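PDB 3VTF: UDP-glucose 6-dehydrogenase, which probably catalyses the NAD-dependent oxidation of UDP-glucose to UDP-glucuronate, with two NAD molecules reduced for each sugar converted. Local coordinates for residues Ala236-Lys250 with Val309-Leu323. Numbering follows the deposited sequence.
Sequences ALKISFANEVGLLAK and VLRVNEYMPRYAVQL. With UPG (uridine-5'-diphosphate-glucose), chain B.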
ATOM      1  N   ALA A 236       5.340   6.236   1.925  1.00 18.76           N
ATOM      2  CA  ALA A 236       6.284   5.906   2.988  1.00 19.65           C
ATOM      3  C   ALA A 236       5.957   4.542   3.601  1.00 17.86           C
ATOM      4  O   ALA A 236       6.869   3.759   3.924  1.00 19.18           O
ATOM      5  CB  ALA A 236       6.271   7.045   4.063  1.00 19.76           C
ATOM      6  N   LEU A 237       4.651   4.242   3.716  1.00 18.27           N
ATOM      7  CA  LEU A 237       4.169   2.991   4.260  1.00 19.28           C
ATOM      8  C   LEU A 237       4.585   1.830   3.344  1.00 20.07           C
ATOM      9  O   LEU A 237       4.945   0.734   3.848  1.00 17.00           O
ATOM     10  CB  LEU A 237       2.619   3.028   4.431  1.00 19.77           C
ATOM     11  CG  LEU A 237       1.805   1.803   4.760  1.00 21.43           C
ATOM     12  CD1 LEU A 237       0.327   2.064   5.150  1.00 20.41           C
ATOM     13  CD2 LEU A 237       1.685   1.001   3.485  1.00 33.57           C
ATOM     14  N   LYS A 238       4.466   2.005   2.018  1.00 16.98           N
ATOM     15  CA  LYS A 238       4.937   0.901   1.126  1.00 19.20           C
ATOM     16  C   LYS A 238       6.361   0.627   1.354  1.00 17.28           C
ATOM     17  O   LYS A 238       6.729  -0.562   1.304  1.00 19.09           O
ATOM     18  CB  LYS A 238       4.737   1.201  -0.380  1.00 20.22           C
ATOM     19  CG  LYS A 238       3.276   1.581  -0.680  1.00 24.50           C
ATOM     20  CD  LYS A 238       2.762   1.494  -2.166  1.00 29.65           C
ATOM     21  CE  LYS A 238       3.367   0.365  -3.027  1.00 29.70           C
ATOM     22  NZ  LYS A 238       2.740   0.308  -4.438  1.00 21.42           N
ATOM     23  N   ILE A 239       7.195   1.682   1.456  1.00 15.72           N
ATOM     24  CA  ILE A 239       8.630   1.502   1.660  1.00 16.48           C
ATOM     25  C   ILE A 239       8.893   0.738   3.007  1.00 19.12           C
ATOM     26  O   ILE A 239       9.690  -0.220   3.061  1.00 18.12           O
ATOM     27  CB  ILE A 239       9.331   2.870   1.675  1.00 17.28           C
ATOM     28  CG1 ILE A 239       9.190   3.534   0.275  1.00 19.09           C
ATOM     29  CG2 ILE A 239      10.816   2.741   1.943  1.00 17.78           C
ATOM     30  CD1 ILE A 239       9.633   4.988   0.259  1.00 17.08           C
ATOM     31  N   SER A 240       8.243   1.183   4.075  1.00 17.87           N
ATOM     32  CA  SER A 240       8.467   0.569   5.402  1.00 18.88           C
ATOM     33  C   SER A 240       7.909  -0.847   5.471  1.00 17.39           C
ATOM     34  O   SER A 240       8.484  -1.726   6.160  1.00 19.09           O
ATOM     35  CB  SER A 240       7.800   1.472   6.500  1.00 17.90           C
ATOM     36  OG  SER A 240       8.610   2.573   6.664  1.00 19.82           O
ATOM     37  N   PHE A 241       6.774  -1.073   4.811  1.00 17.54           N
ATOM     38  CA  PHE A 241       6.273  -2.410   4.688  1.00 17.71           C
ATOM     39  C   PHE A 241       7.301  -3.314   3.966  1.00 19.23           C
ATOM     40  O   PHE A 241       7.528  -4.470   4.377  1.00 17.55           O
ATOM     41  CB  PHE A 241       4.921  -2.490   4.052  1.00 19.09           C
ATOM     42  CG  PHE A 241       4.362  -3.860   4.006  1.00 19.40           C
ATOM     43  CD1 PHE A 241       3.944  -4.478   5.177  1.00 20.02           C
ATOM     44  CD2 PHE A 241       4.317  -4.566   2.840  1.00 19.00           C
ATOM     45  CE1 PHE A 241       3.382  -5.766   5.195  1.00 21.49           C
ATOM     46  CE2 PHE A 241       3.760  -5.839   2.795  1.00 17.88           C
ATOM     47  CZ  PHE A 241       3.267  -6.466   3.962  1.00 21.81           C
ATOM     48  N   ALA A 242       7.859  -2.832   2.847  1.00 19.13           N
ATOM     49  CA  ALA A 242       8.888  -3.636   2.103  1.00 20.39           C
ATOM     50  C   ALA A 242      10.083  -3.925   3.050  1.00 19.89           C
ATOM     51  O   ALA A 242      10.678  -5.012   2.979  1.00 18.04           O
ATOM     52  CB  ALA A 242       9.357  -2.916   0.839  1.00 18.23           C
ATOM     53  N   ASN A 243      10.367  -2.966   3.951  1.00 16.53           N
ATOM     54  CA  ASN A 243      11.503  -3.151   4.867  1.00 19.58           C
ATOM     55  C   ASN A 243      11.152  -4.127   5.958  1.00 18.83           C
ATOM     56  O   ASN A 243      11.948  -4.978   6.302  1.00 20.66           O
ATOM     57  CB  ASN A 243      11.963  -1.803   5.422  1.00 19.03           C
ATOM     58  CG  ASN A 243      12.798  -1.084   4.398  1.00 21.00           C
ATOM     59  OD1 ASN A 243      13.525  -1.763   3.611  1.00 20.22           O
ATOM     60  ND2 ASN A 243      12.818   0.242   4.452  1.00 19.78           N
ATOM     61  N   GLU A 244       9.917  -4.044   6.461  1.00 17.42           N
ATOM     62  CA  GLU A 244       9.449  -5.044   7.474  1.00 20.95           C
ATOM     63  C   GLU A 244       9.461  -6.453   6.891  1.00 21.79           C
ATOM     64  O   GLU A 244       9.955  -7.449   7.501  1.00 18.94           O
ATOM     65  CB  GLU A 244       8.008  -4.714   7.941  1.00 18.44           C
ATOM     66  CG  GLU A 244       7.504  -5.719   9.005  1.00 19.72           C
ATOM     67  CD  GLU A 244       6.401  -5.103   9.869  1.00 18.59           C
ATOM     68  OE1 GLU A 244       6.671  -4.018  10.467  1.00 21.73           O
ATOM     69  OE2 GLU A 244       5.334  -5.772   9.975  1.00 22.21           O
ATOM     70  N   VAL A 245       8.848  -6.601   5.720  1.00 18.98           N
ATOM     71  CA  VAL A 245       8.899  -7.899   5.009  1.00 17.57           C
ATOM     72  C   VAL A 245      10.372  -8.297   4.730  1.00 19.14           C
ATOM     73  O   VAL A 245      10.746  -9.495   4.852  1.00 22.63           O
ATOM     74  CB  VAL A 245       8.077  -7.795   3.707  1.00 18.00           C
ATOM     75  CG1 VAL A 245       8.261  -9.042   2.827  1.00 22.18           C
ATOM     76  CG2 VAL A 245       6.614  -7.667   4.128  1.00 18.92           C
ATOM     77  N   GLY A 246      11.219  -7.315   4.385  1.00 19.60           N
ATOM     78  CA  GLY A 246      12.631  -7.541   4.052  1.00 17.97           C
ATOM     79  C   GLY A 246      13.482  -8.050   5.215  1.00 22.95           C
ATOM     80  O   GLY A 246      14.332  -8.943   5.042  1.00 19.27           O
ATOM     81  N   LEU A 247      13.208  -7.539   6.423  1.00 19.49           N
ATOM     82  CA  LEU A 247      13.949  -8.086   7.573  1.00 21.97           C
ATOM     83  C   LEU A 247      13.687  -9.560   7.714  1.00 23.49           C
ATOM     84  O   LEU A 247      14.588 -10.324   8.099  1.00 22.88           O
ATOM     85  CB  LEU A 247      13.514  -7.301   8.867  1.00 20.80           C
ATOM     86  CG  LEU A 247      13.915  -5.842   8.863  1.00 21.76           C
ATOM     87  CD1 LEU A 247      13.218  -5.083  10.066  1.00 22.25           C
ATOM     88  CD2 LEU A 247      15.427  -5.688   8.921  1.00 21.69           C
ATOM     89  N   LEU A 248      12.423  -9.966   7.469  1.00 19.78           N
ATOM     90  CA  LEU A 248      12.020 -11.322   7.511  1.00 21.21           C
ATOM     91  C   LEU A 248      12.583 -12.144   6.382  1.00 22.37           C
ATOM     92  O   LEU A 248      13.119 -13.293   6.601  1.00 20.48           O
ATOM     93  CB  LEU A 248      10.453 -11.442   7.648  1.00 21.23           C
ATOM     94  CG  LEU A 248       9.858 -12.860   7.475  1.00 22.46           C
ATOM     95  CD1 LEU A 248      10.411 -13.795   8.600  1.00 23.41           C
ATOM     96  CD2 LEU A 248       8.354 -12.773   7.703  1.00 22.38           C
ATOM     97  N   ALA A 249      12.547 -11.599   5.165  1.00 18.96           N
ATOM     98  CA  ALA A 249      13.098 -12.314   4.012  1.00 21.33           C
ATOM     99  C   ALA A 249      14.589 -12.612   4.264  1.00 21.33           C
ATOM    100  O   ALA A 249      15.055 -13.694   3.924  1.00 22.17           O
ATOM    101  CB  ALA A 249      12.927 -11.508   2.721  1.00 18.25           C
ATOM    102  N   LYS A 250      15.310 -11.604   4.754  1.00 20.13           N
ATOM    103  CA  LYS A 250      16.738 -11.692   5.059  1.00 21.00           C
ATOM    104  C   LYS A 250      16.970 -12.887   6.068  1.00 22.33           C
ATOM    105  O   LYS A 250      17.822 -13.722   5.838  1.00 23.79           O
ATOM    106  CB  LYS A 250      17.288 -10.404   5.694  1.00 19.74           C
ATOM    107  CG  LYS A 250      18.820 -10.436   5.959  1.00 21.33           C
ATOM    108  CD  LYS A 250      19.299  -9.055   6.536  1.00 21.66           C
ATOM    109  CE  LYS A 250      20.824  -9.075   6.803  1.00 21.36           C
ATOM    110  NZ  LYS A 250      21.535  -9.434   5.536  1.00 23.85           N
ATOM    111  N   VAL A 309       5.212   2.985  10.658  1.00 18.98           N
ATOM    112  CA  VAL A 309       5.955   3.336   9.455  1.00 19.24           C
ATOM    113  C   VAL A 309       7.234   4.005   9.801  1.00 20.20           C
ATOM    114  O   VAL A 309       8.318   3.728   9.208  1.00 18.28           O
ATOM    115  CB  VAL A 309       5.079   4.283   8.547  1.00 18.64           C
ATOM    116  CG1 VAL A 309       5.918   4.817   7.433  1.00 20.26           C
ATOM    117  CG2 VAL A 309       3.922   3.444   8.042  1.00 19.36           C
ATOM    118  N   LEU A 310       7.147   4.979  10.711  1.00 21.42           N
ATOM    119  CA  LEU A 310       8.349   5.722  11.115  1.00 21.89           C
ATOM    120  C   LEU A 310       9.289   4.883  12.001  1.00 21.76           C
ATOM    121  O   LEU A 310      10.512   5.039  11.910  1.00 24.11           O
ATOM    122  CB  LEU A 310       7.979   7.008  11.907  1.00 27.35           C
ATOM    123  CG  LEU A 310       7.884   8.335  11.159  1.00 35.08           C
ATOM    124  CD1 LEU A 310       7.804   9.542  12.134  1.00 27.70           C
ATOM    125  CD2 LEU A 310       9.034   8.536  10.147  1.00 28.50           C
ATOM    126  N   ARG A 311       8.735   4.033  12.868  1.00 19.11           N
ATOM    127  CA  ARG A 311       9.623   3.148  13.676  1.00 22.06           C
ATOM    128  C   ARG A 311      10.541   2.296  12.766  1.00 23.71           C
ATOM    129  O   ARG A 311      11.767   2.158  12.998  1.00 20.51           O
ATOM    130  CB  ARG A 311       8.745   2.266  14.503  1.00 23.15           C
ATOM    131  CG  ARG A 311       9.447   1.160  15.256  1.00 30.13           C
ATOM    132  CD  ARG A 311       8.476   0.221  16.019  1.00 33.73           C
ATOM    133  NE  ARG A 311       9.191  -1.004  16.383  1.00 36.40           N
ATOM    134  CZ  ARG A 311       9.713  -1.183  17.593  1.00 51.92           C
ATOM    135  NH1 ARG A 311       9.554  -0.210  18.479  1.00 49.36           N
ATOM    136  NH2 ARG A 311      10.389  -2.296  17.928  1.00 42.98           N
ATOM    137  N   VAL A 312       9.960   1.676  11.745  1.00 20.15           N
ATOM    138  CA  VAL A 312      10.781   0.867  10.800  1.00 17.23           C
ATOM    139  C   VAL A 312      11.786   1.748  10.127  1.00 19.05           C
ATOM    140  O   VAL A 312      12.950   1.415  10.050  1.00 16.78           O
ATOM    141  CB  VAL A 312       9.838   0.184   9.789  1.00 16.93           C
ATOM    142  CG1 VAL A 312      10.646  -0.437   8.610  1.00 15.34           C
ATOM    143  CG2 VAL A 312       9.043  -0.864  10.525  1.00 20.76           C
ATOM    144  N   ASN A 313      11.366   2.955   9.676  1.00 20.84           N
ATOM    145  CA  ASN A 313      12.298   3.807   8.948  1.00 18.74           C
ATOM    146  C   ASN A 313      13.464   4.210   9.796  1.00 23.45           C
ATOM    147  O   ASN A 313      14.623   4.298   9.303  1.00 21.32           O
ATOM    148  CB  ASN A 313      11.547   5.048   8.426  1.00 21.98           C
ATOM    149  CG  ASN A 313      12.294   5.767   7.335  1.00 25.98           C
ATOM    150  OD1 ASN A 313      12.673   6.955   7.446  1.00 25.26           O
ATOM    151  ND2 ASN A 313      12.490   5.068   6.262  1.00 17.43           N
ATOM    152  N   GLU A 314      13.198   4.489  11.079  1.00 22.96           N
ATOM    153  CA  GLU A 314      14.303   4.981  11.901  1.00 26.72           C
ATOM    154  C   GLU A 314      15.272   3.840  12.231  1.00 22.14           C
ATOM    155  O   GLU A 314      16.423   4.067  12.519  1.00 24.01           O
ATOM    156  CB  GLU A 314      13.688   5.538  13.212  1.00 26.92           C
ATOM    157  CG  GLU A 314      13.111   6.943  12.969  1.00 36.16           C
ATOM    158  CD  GLU A 314      12.138   7.397  14.093  1.00 49.59           C
ATOM    159  OE1 GLU A 314      11.742   6.556  14.936  1.00 46.11           O
ATOM    160  OE2 GLU A 314      11.720   8.574  14.108  1.00 49.82           O
ATOM    161  N   TYR A 315      14.752   2.618  12.220  1.00 22.66           N
ATOM    162  CA  TYR A 315      15.544   1.417  12.517  1.00 20.89           C
ATOM    163  C   TYR A 315      16.547   1.044  11.428  1.00 22.54           C
ATOM    164  O   TYR A 315      17.697   0.605  11.744  1.00 21.79           O
ATOM    165  CB  TYR A 315      14.594   0.231  12.737  1.00 22.74           C
ATOM    166  CG  TYR A 315      15.291  -1.109  12.992  1.00 24.63           C
ATOM    167  CD1 TYR A 315      15.941  -1.324  14.221  1.00 28.52           C
ATOM    168  CD2 TYR A 315      15.229  -2.186  12.046  1.00 25.36           C
ATOM    169  CE1 TYR A 315      16.541  -2.549  14.510  1.00 28.23           C
ATOM    170  CE2 TYR A 315      15.820  -3.435  12.319  1.00 25.45           C
ATOM    171  CZ  TYR A 315      16.453  -3.605  13.583  1.00 27.91           C
ATOM    172  OH  TYR A 315      17.030  -4.815  13.934  1.00 27.04           O
ATOM    173  N   MET A 316      16.148   1.188  10.144  1.00 21.13           N
ATOM    174  CA  MET A 316      16.957   0.651   9.061  1.00 20.88           C
ATOM    175  C   MET A 316      18.435   1.125   9.059  1.00 21.67           C
ATOM    176  O   MET A 316      19.339   0.270   8.863  1.00 20.67           O
ATOM    177  CB  MET A 316      16.298   0.899   7.659  1.00 21.53           C
ATOM    178  CG  MET A 316      14.937   0.177   7.539  1.00 19.34           C
ATOM    179  SD  MET A 316      14.762  -1.498   8.096  1.00 24.25           S
ATOM    180  CE  MET A 316      15.538  -2.487   6.812  1.00 26.17           C
ATOM    181  N   PRO A 317      18.703   2.449   9.175  1.00 23.96           N
ATOM    182  CA  PRO A 317      20.120   2.867   9.148  1.00 25.42           C
ATOM    183  C   PRO A 317      20.949   2.331  10.356  1.00 27.89           C
ATOM    184  O   PRO A 317      22.137   2.007  10.205  1.00 25.49           O
ATOM    185  CB  PRO A 317      20.056   4.401   9.255  1.00 23.42           C
ATOM    186  CG  PRO A 317      18.654   4.738   8.809  1.00 26.44           C
ATOM    187  CD  PRO A 317      17.786   3.616   9.219  1.00 25.42           C
ATOM    188  N   ARG A 318      20.321   2.232  11.525  1.00 26.13           N
ATOM    189  CA  ARG A 318      20.970   1.617  12.695  1.00 24.96           C
ATOM    190  C   ARG A 318      21.250   0.155  12.367  1.00 25.09           C
ATOM    191  O   ARG A 318      22.325  -0.379  12.701  1.00 24.70           O
ATOM    192  CB  ARG A 318      20.058   1.702  13.954  1.00 27.90           C
ATOM    193  CG  ARG A 318      19.982   3.099  14.588  1.00 32.20           C
ATOM    194  CD  ARG A 318      18.852   3.344  15.624  1.00 37.31           C
ATOM    195  NE  ARG A 318      18.380   2.140  16.332  1.00 42.55           N
ATOM    196  CZ  ARG A 318      17.081   1.750  16.468  1.00 51.68           C
ATOM    197  NH1 ARG A 318      16.069   2.463  15.952  1.00 41.79           N
ATOM    198  NH2 ARG A 318      16.764   0.632  17.148  1.00 48.56           N
ATOM    199  N   TYR A 319      20.296  -0.538  11.738  1.00 22.88           N
ATOM    200  CA  TYR A 319      20.535  -1.933  11.437  1.00 24.24           C
ATOM    201  C   TYR A 319      21.705  -2.142  10.470  1.00 25.49           C
ATOM    202  O   TYR A 319      22.454  -3.142  10.597  1.00 21.77           O
ATOM    203  CB  TYR A 319      19.240  -2.587  10.912  1.00 21.87           C
ATOM    204  CG  TYR A 319      19.276  -4.042  10.622  1.00 24.64           C
ATOM    205  CD1 TYR A 319      19.549  -4.976  11.667  1.00 26.35           C
ATOM    206  CD2 TYR A 319      18.999  -4.556   9.298  1.00 20.18           C
ATOM    207  CE1 TYR A 319      19.551  -6.341  11.409  1.00 26.24           C
ATOM    208  CE2 TYR A 319      18.974  -5.927   9.073  1.00 24.19           C
ATOM    209  CZ  TYR A 319      19.284  -6.804  10.105  1.00 24.23           C
ATOM    210  OH  TYR A 319      19.290  -8.151   9.815  1.00 26.49           O
ATOM    211  N   ALA A 320      21.822  -1.239   9.483  1.00 20.43           N
ATOM    212  CA  ALA A 320      22.857  -1.352   8.444  1.00 23.25           C
ATOM    213  C   ALA A 320      24.243  -1.236   9.154  1.00 26.42           C
ATOM    214  O   ALA A 320      25.164  -1.982   8.839  1.00 24.86           O
ATOM    215  CB  ALA A 320      22.705  -0.199   7.376  1.00 21.30           C
ATOM    216  N   VAL A 321      24.362  -0.273  10.073  1.00 24.57           N
ATOM    217  CA  VAL A 321      25.593  -0.068  10.806  1.00 26.29           C
ATOM    218  C   VAL A 321      25.856  -1.298  11.744  1.00 28.03           C
ATOM    219  O   VAL A 321      26.978  -1.787  11.814  1.00 26.07           O
ATOM    220  CB  VAL A 321      25.519   1.276  11.589  1.00 27.48           C
ATOM    221  CG1 VAL A 321      26.671   1.430  12.695  1.00 27.64           C
ATOM    222  CG2 VAL A 321      25.485   2.422  10.582  1.00 31.42           C
ATOM    223  N   GLN A 322      24.807  -1.861  12.369  1.00 26.08           N
ATOM    224  CA  GLN A 322      24.975  -3.054  13.166  1.00 27.55           C
ATOM    225  C   GLN A 322      25.503  -4.249  12.354  1.00 28.17           C
ATOM    226  O   GLN A 322      26.387  -5.032  12.848  1.00 26.88           O
ATOM    227  CB  GLN A 322      23.675  -3.459  13.869  1.00 27.84           C
ATOM    228  CG  GLN A 322      23.187  -2.455  14.916  1.00 32.73           C
ATOM    229  CD  GLN A 322      21.797  -2.814  15.438  1.00 36.74           C
ATOM    230  OE1 GLN A 322      21.315  -3.944  15.234  1.00 34.87           O
ATOM    231  NE2 GLN A 322      21.145  -1.853  16.114  1.00 40.03           N
ATOM    232  N   LEU A 323      25.002  -4.406  11.122  1.00 24.54           N
ATOM    233  CA  LEU A 323      25.511  -5.475  10.253  1.00 23.14           C
ATOM    234  C   LEU A 323      27.000  -5.267   9.968  1.00 27.17           C
ATOM    235  O   LEU A 323      27.773  -6.241  10.015  1.00 26.16           O
ATOM    236  CB  LEU A 323      24.747  -5.504   8.906  1.00 23.30           C
ATOM    237  CG  LEU A 323      23.274  -5.923   8.975  1.00 23.21           C
ATOM    238  CD1 LEU A 323      22.569  -5.648   7.671  1.00 23.75           C
ATOM    239  CD2 LEU A 323      23.196  -7.421   9.398  1.00 25.36           C
TER
HETATM  240  N1  UPG B1001      12.697   5.392  -1.579  1.00 23.90           N
HETATM  241  C2  UPG B1001      12.906   4.083  -1.051  1.00 23.29           C
HETATM  242  N3  UPG B1001      12.347   3.041  -1.669  1.00 22.31           N
HETATM  243  C4  UPG B1001      11.518   3.243  -2.762  1.00 24.34           C
HETATM  244  C5  UPG B1001      11.257   4.547  -3.310  1.00 23.78           C
HETATM  245  C6  UPG B1001      11.857   5.626  -2.631  1.00 22.90           C
HETATM  246  O2  UPG B1001      13.633   3.882  -0.027  1.00 22.06           O
HETATM  247  O4  UPG B1001      10.962   2.222  -3.288  1.00 22.33           O
HETATM  248  C1C UPG B1001      13.336   6.484  -0.808  1.00 22.68           C
HETATM  249  C2C UPG B1001      14.185   7.337  -1.730  1.00 25.70           C
HETATM  250  O2C UPG B1001      15.528   6.866  -1.821  1.00 23.54           O
HETATM  251  C3C UPG B1001      14.130   8.717  -1.037  1.00 25.06           C
HETATM  252  C4C UPG B1001      12.745   8.755  -0.390  1.00 21.74           C
HETATM  253  O4C UPG B1001      12.272   7.391  -0.438  1.00 23.46           O
HETATM  254  O3C UPG B1001      15.066   8.727   0.075  1.00 24.60           O
HETATM  255  C5C UPG B1001      11.734   9.649  -1.148  1.00 26.48           C
HETATM  256  O5C UPG B1001      11.898   9.394  -2.548  1.00 26.47           O
HETATM  257  PA  UPG B1001      10.951  10.240  -3.659  1.00 30.73           P
HETATM  258  O1A UPG B1001       9.439   9.899  -3.458  1.00 25.13           O
HETATM  259  O2A UPG B1001      11.651  10.156  -5.039  1.00 33.07           O
HETATM  260  O3A UPG B1001      11.381  11.734  -3.239  1.00 29.60           O
HETATM  261  PB  UPG B1001      10.529  13.132  -3.117  1.00 31.34           P
HETATM  262  O1B UPG B1001      11.119  14.102  -4.109  1.00 32.13           O
HETATM  263  O2B UPG B1001      10.822  13.346  -1.610  1.00 33.54           O
HETATM  264  O3B UPG B1001       9.009  12.941  -3.559  1.00 28.67           O
HETATM  265  C1' UPG B1001       7.960  12.746  -2.561  1.00 28.03           C
HETATM  266  C2' UPG B1001       6.770  12.155  -3.284  1.00 26.37           C
HETATM  267  C3' UPG B1001       6.163  13.255  -4.188  1.00 27.25           C
HETATM  268  C4' UPG B1001       5.809  14.460  -3.284  1.00 28.37           C
HETATM  269  C5' UPG B1001       7.159  15.040  -2.703  1.00 27.96           C
HETATM  270  C6' UPG B1001       7.033  16.230  -1.726  1.00 27.79           C
HETATM  271  O2' UPG B1001       7.468  11.139  -4.106  1.00 25.44           O
HETATM  272  O3' UPG B1001       5.007  12.706  -4.789  1.00 25.38           O
HETATM  273  O4' UPG B1001       5.244  15.476  -4.141  1.00 29.95           O
HETATM  274  O5' UPG B1001       7.630  13.947  -1.864  1.00 31.91           O
HETATM  275  O6' UPG B1001       5.767  16.158  -1.026  1.00 23.12           O
HETATM  276  O   HOH W   1      16.743  -9.746   9.669  1.00 28.22           O
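S240 and V309 join segments 236-250 and 309-323 of the long helices 221-251 and 304-328, the segment axes crossing at 61° and approaching to 8.9 Å. S240 suits this place because its small hydroxyl can reach the neighbouring backbone: with chi1 at -75° its OG lies beside its own N and donates to V309 O at 2.8 Å. That carbonyl also accepts the helical bond from N313 N, so two donors grip it. V312 comes next, setting CG1 against S240 O and N243 CB.

M316 packs beyond it, its flexible chain bending at chi2 and chi3. From CB, which points toward the other helix, the chain runs to CG, 3.7 Å from N243 ND2; SD then passes N243 CB at 3.9 Å, and CE ends 3.8 Å from L247 CD2. N243 OD1 accepts from G277 N. L247 spreads its methyls between two tyrosines, CD1 near Y315 CE2 and CD2 3.6 Å from Y319 CE2. At the edge of the Y319 ring lies the aliphatic K250 CD, 3.4 Å from OH, while K250 NZ forms a salt bridge with E439.

On another side of segment 236-250, I239 lies along the uracil, CG2 3.6 Å from O2 of UPG; an alanine here, lacking CG1, CG2 and CD1, would probably open a gap beside the base and leave it less firmly held. E244, long enough to cross the subunit boundary, accepts through OE1 from I305 N of the second subunit. A water donates to L247 O and also hydrogen-bonds Y319 OH. Mostly apolar packing, with few direct polar links, implies that shape largely sets how these helices fit.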